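Side-chain contacts in endoglucanase family 5 (Clostridium acetobutylicum ATCC 824, PDB 6PZ7), which acts as a broad-specificity GH5_4 endoglucanase, probably hydrolysing internal glycosidic bonds of cellulose and related plant-biomass polysaccharides: residues Q10-V13 and N14-V18; R164-I167 and N168-L172. All coordinates share one frame; numbering follows the deposited sequence.

Interaction 1 of 2, residues Q10-V13 and N14-V18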
loop_
_atom_site.group_PDB
_atom_site.type_symbol
_atom_site.label_atom_id
_atom_site.label_comp_id
_atom_site.label_asym_id
_atom_site.label_seq_id
_atom_site.Cartn_x
_atom_site.Cartn_y
_atom_site.Cartn_z
ATOM N N GLN A 10 -7.856 9.695 11.784
ATOM C CA GLN A 10 -6.506 10.087 12.188
ATOM C C GLN A 10 -6.042 9.257 13.378
ATOM O O GLN A 10 -4.869 8.877 13.475
ATOM C CB GLN A 10 -6.429 11.590 12.487
ATOM C CG GLN A 10 -5.019 12.084 12.844
ATOM C CD GLN A 10 -4.016 11.929 11.700
ATOM O OE1 GLN A 10 -4.258 12.424 10.585
ATOM N NE2 GLN A 10 -2.897 11.273 11.966
ATOM N N GLN A 11 -6.953 8.951 14.308
ATOM C CA GLN A 11 -6.607 8.063 15.420
ATOM C C GLN A 11 -6.203 6.676 14.924
ATOM O O GLN A 11 -5.232 6.077 15.420
ATOM C CB GLN A 11 -7.769 7.974 16.404
ATOM C CG GLN A 11 -7.912 9.252 17.238
ATOM C CD GLN A 11 -9.157 9.198 18.112
ATOM O OE1 GLN A 11 -10.231 8.721 17.687
ATOM N NE2 GLN A 11 -9.065 9.706 19.306
ATOM N N ILE A 12 -6.895 6.175 13.895
ATOM C CA ILE A 12 -6.529 4.894 13.289
ATOM C C ILE A 12 -5.129 4.980 12.697
ATOM O O ILE A 12 -4.287 4.095 12.907
ATOM C CB ILE A 12 -7.569 4.478 12.222
ATOM C CG1 ILE A 12 -8.900 4.082 12.856
ATOM C CG2 ILE A 12 -7.056 3.338 11.347
ATOM C CD1 ILE A 12 -8.914 2.741 13.581
ATOM N N VAL A 13 -4.869 6.014 11.887
ATOM C CA VAL A 13 -3.551 6.156 11.266
ATOM C C VAL A 13 -2.453 6.199 12.325
ATOM O O VAL A 13 -1.413 5.549 12.195
ATOM C CB VAL A 13 -3.532 7.394 10.355
ATOM C CG1 VAL A 13 -2.138 7.744 9.890
ATOM C CG2 VAL A 13 -4.410 7.126 9.123
ATOM N N ASN A 14 -2.670 6.945 13.409
ATOM C CA ASN A 14 -1.657 7.001 14.451
ATOM C C ASN A 14 -1.470 5.638 15.092
ATOM O O ASN A 14 -0.342 5.228 15.390
ATOM C CB ASN A 14 -2.079 8.034 15.497
ATOM C CG ASN A 14 -2.000 9.450 14.984
ATOM O OD1 ASN A 14 -1.376 9.712 13.964
ATOM N ND2 ASN A 14 -2.649 10.365 15.686
ATOM N N ASP A 15 -2.554 4.914 15.328
ATOM C CA ASP A 15 -2.480 3.613 15.975
ATOM C C ASP A 15 -1.750 2.593 15.098
ATOM O O ASP A 15 -1.091 1.680 15.603
ATOM C CB ASP A 15 -3.898 3.143 16.314
ATOM C CG ASP A 15 -3.945 2.103 17.415
ATOM O OD1 ASP A 15 -3.190 2.272 18.409
ATOM O OD2 ASP A 15 -4.769 1.173 17.369
ATOM N N MET A 16 -1.854 2.729 13.780
ATOM C CA MET A 16 -1.174 1.829 12.857
ATOM C C MET A 16 0.338 1.879 13.042
ATOM O O MET A 16 1.009 0.867 12.820
ATOM C CB MET A 16 -1.532 2.203 11.409
ATOM C CG MET A 16 -2.956 1.853 10.993
ATOM S SD MET A 16 -3.507 2.647 9.488
ATOM C CE MET A 16 -2.616 1.683 8.276
ATOM N N LYS A 17 0.862 3.064 13.415
ATOM C CA LYS A 17 2.246 3.300 13.857
ATOM C C LYS A 17 3.278 3.234 12.730
ATOM O O LYS A 17 3.868 4.253 12.376
ATOM C CB LYS A 17 2.646 2.326 14.980
ATOM C CG LYS A 17 4.044 2.600 15.591
ATOM C CD LYS A 17 4.622 1.399 16.366
ATOM C CE LYS A 17 6.138 1.572 16.548
ATOM N NZ LYS A 17 6.763 0.453 17.308
ATOM N N VAL A 18 3.533 2.044 12.220
ATOM C CA VAL A 18 4.527 1.794 11.178
ATOM C C VAL A 18 4.233 0.394 10.673
ATOM O O VAL A 18 3.837 -0.501 11.434
ATOM C CB VAL A 18 5.962 1.941 11.705
ATOM C CG1 VAL A 18 6.310 0.890 12.763
ATOM C CG2 VAL A 18 6.951 1.932 10.548
#
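Gln10 meets Asn14, and Ile12 meets Met16, in local i/i+4 contacts on two sides of the short helix 9-16, which lies across the N-terminal ends of the barrel strands. On the outer side the two carboxamides are bonded to each other: Gln10 NE2 gives a hydrogen to Asn14 OD1 at 3.0 Å. Their planes are turned 50° apart. The acceptor oxygen lies in the amide plane of Gln10, yet the donor stands well above the carbonyl plane of Asn14, so the bond misses the lone-pair directions. Gln10 reaches this position because CG is anti to the backbone N (chi1 -177°) and the chain then bends at chi2, bringing the amide alongside the next turn. Both bonded atoms have further partners: Gln10 NE2 also donates to Gly296 O, and Asn14 OD1 receives a weak bond from Arg293.

The inner side is apolar. Met16 folds back over the preceding turn, with SD 4.1 Å from Ile12 CG2; its CG rests against Ile12 O, and SD also comes close to Val13 CA. Around this group stand Tyr95, Ile140 and Val266, each at or near the start of its strand. Beneath the side chains, Asn14 N, Asp15 N and Met16 N each bond the carbonyl oxygen four residues back, the last at 2.9 Å from Ile12 O. Val13 O, to which Met16 N makes only a weak bond, accepts the hydroxyl of Thr298. The helix stops at Lys17, whose positive phi forms a classic gamma turn closed by Val18 N to Met16 O at 2.8 Å, and the chain passes into strand 19-22. An amphipathic N-terminal helix closing the bottom of the strands in this way is an arrangement seen in many (beta/alpha)8, or TIM, barrels.

Interaction 2 of 2, residues R164-I167 and N168-L172; sequences RDVI and NKFNL
The Phe170 ring carries the CG1 methyl of Val166 over one face, a CH-pi contact 3.7 Å from the centroid and 22° off the normal, displaced toward CZ. The ring also touches Ser117, Thr118 and Leu121 of helix 111-132, so this i/i+4 pair packs two neighbouring outer helices of the TIM barrel against each other. Val166 CG1 is anti to the backbone N (chi1 177°), which carries the methyl over the ring one turn further on.

Ile167 and Asn171 lie side by side, CG2 3.7 Å from ND2; the amide of Asn171 is held by Thr143 and Pro193 O. Lys169 runs extended past Asp165 and lays CE 3.9 Å from OD1. Their charges stay beyond salt-bridge distance; Lys169 NZ instead pairs with Glu114, and Asp165 OD2 bonds the hydroxyl of Tyr111.

The flat amide of Asn168 is fixed at both ends, ND2 by Asp206 O and OD1 by Val208 N. Two waters tie it back to the preceding turn: one donates to Arg164 O and to Asn168 OD1, and the other accepts from Asn168 ND2 at 2.9 Å while donating to Asp165 OD1 at 2.7 Å.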
loop_
_atom_site.group_PDB
_atom_site.type_symbol
_atom_site.label_atom_id
_atom_site.label_comp_id
_atom_site.label_asym_id
_atom_site.label_seq_id
_atom_site.Cartn_x
_atom_site.Cartn_y
_atom_site.Cartn_z
ATOM N N ARG A 164 -7.326 10.793 -13.931
ATOM C CA ARG A 164 -7.584 11.196 -12.540
ATOM C C ARG A 164 -9.081 11.229 -12.239
ATOM O O ARG A 164 -9.533 10.800 -11.166
ATOM C CB ARG A 164 -6.886 12.520 -12.241
ATOM C CG ARG A 164 -5.376 12.415 -12.251
ATOM C CD ARG A 164 -4.687 13.660 -11.780
ATOM N NE ARG A 164 -4.910 14.848 -12.611
ATOM C CZ ARG A 164 -4.136 15.247 -13.594
ATOM N NH1 ARG A 164 -3.079 14.535 -13.949
ATOM N NH2 ARG A 164 -4.438 16.356 -14.261
ATOM N N ASP A 165 -9.873 11.727 -13.197
ATOM C CA ASP A 165 -11.329 11.728 -13.055
ATOM C C ASP A 165 -11.856 10.310 -12.903
ATOM O O ASP A 165 -12.631 10.015 -11.979
ATOM C CB ASP A 165 -11.927 12.444 -14.276
ATOM C CG ASP A 165 -13.399 12.723 -14.167
ATOM O OD1 ASP A 165 -13.995 12.696 -13.051
ATOM O OD2 ASP A 165 -13.995 12.974 -15.238
ATOM N N VAL A 166 -11.446 9.410 -13.784
ATOM C CA VAL A 166 -11.952 8.041 -13.741
ATOM C C VAL A 166 -11.512 7.327 -12.463
ATOM O O VAL A 166 -12.286 6.557 -11.881
ATOM C CB VAL A 166 -11.584 7.272 -15.017
ATOM C CG1 VAL A 166 -12.046 5.817 -14.922
ATOM C CG2 VAL A 166 -12.201 7.958 -16.246
ATOM N N ILE A 167 -10.305 7.572 -11.976
ATOM C CA ILE A 167 -9.921 6.960 -10.709
ATOM C C ILE A 167 -10.850 7.390 -9.589
ATOM O O ILE A 167 -11.166 6.594 -8.697
ATOM C CB ILE A 167 -8.456 7.233 -10.391
ATOM C CG1 ILE A 167 -7.598 6.392 -11.354
ATOM C CG2 ILE A 167 -8.150 6.973 -8.911
ATOM C CD1 ILE A 167 -6.237 6.817 -11.433
ATOM N N ASN A 168 -11.290 8.638 -9.575
ATOM C CA ASN A 168 -12.232 9.034 -8.538
ATOM C C ASN A 168 -13.506 8.201 -8.619
ATOM O O ASN A 168 -14.074 7.814 -7.591
ATOM C CB ASN A 168 -12.573 10.522 -8.651
ATOM C CG ASN A 168 -11.423 11.422 -8.220
ATOM O OD1 ASN A 168 -10.626 11.063 -7.335
ATOM N ND2 ASN A 168 -11.338 12.589 -8.794
ATOM N N LYS A 169 -13.978 7.918 -9.843
ATOM C CA LYS A 169 -15.157 7.081 -10.019
ATOM C C LYS A 169 -14.898 5.656 -9.552
ATOM O O LYS A 169 -15.755 5.046 -8.906
ATOM C CB LYS A 169 -15.594 7.108 -11.494
ATOM C CG LYS A 169 -15.818 8.512 -12.094
ATOM C CD LYS A 169 -16.238 8.415 -13.555
ATOM C CE LYS A 169 -16.280 9.761 -14.246
ATOM N NZ LYS A 169 -16.724 9.643 -15.675
ATOM N N PHE A 170 -13.731 5.114 -9.865
ATOM C CA PHE A 170 -13.410 3.770 -9.410
ATOM C C PHE A 170 -13.343 3.687 -7.883
ATOM O O PHE A 170 -13.843 2.720 -7.293
ATOM C CB PHE A 170 -12.065 3.316 -9.970
ATOM C CG PHE A 170 -12.026 3.024 -11.466
ATOM C CD1 PHE A 170 -13.166 2.856 -12.236
ATOM C CD2 PHE A 170 -10.801 2.872 -12.066
ATOM C CE1 PHE A 170 -13.065 2.564 -13.593
ATOM C CE2 PHE A 170 -10.700 2.567 -13.420
ATOM C CZ PHE A 170 -11.837 2.412 -14.180
ATOM N N ASN A 171 -12.708 4.669 -7.230
ATOM C CA ASN A 171 -12.647 4.653 -5.776
ATOM C C ASN A 171 -14.045 4.750 -5.180
ATOM O O ASN A 171 -14.344 4.092 -4.174
ATOM C CB ASN A 171 -11.758 5.797 -5.269
ATOM C CG ASN A 171 -10.269 5.497 -5.382
ATOM O OD1 ASN A 171 -9.854 4.328 -5.294
ATOM N ND2 ASN A 171 -9.452 6.539 -5.501
ATOM N N LEU A 172 -14.895 5.598 -5.758
ATOM C CA LEU A 172 -16.270 5.726 -5.284
ATOM C C LEU A 172 -17.029 4.415 -5.425
ATOM O O LEU A 172 -17.716 3.993 -4.492
ATOM C CB LEU A 172 -16.996 6.824 -6.063
ATOM C CG LEU A 172 -18.470 7.005 -5.729
ATOM C CD1 LEU A 172 -18.658 7.314 -4.303
ATOM C CD2 LEU A 172 -19.083 8.090 -6.624
HETATM O O HOH W 1 -7.947 11.088 -8.858
HETATM O O HOH W 2 -13.559 13.365 -10.428
#

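Both interactions are single-helix i/i+4 contacts of the same barrel, with centres about 25 Å apart and no touch between them. Interaction 1 lies on a short helix under the strand ends, its buried side facing the barrel interior through aliphatic and thioether groups, while its polar side links two amides directly. Interaction 2 belongs to the long helix 161-180 on the outside of the barrel; its buried side packs an aromatic ring against a neighbouring helix, and its polar side works through waters and through charged and neutral partners elsewhere in the chain. Each is partly buried, but exposed residues take part only in interaction 1, where the helix ends at a turn; 164-172 remains helical throughout.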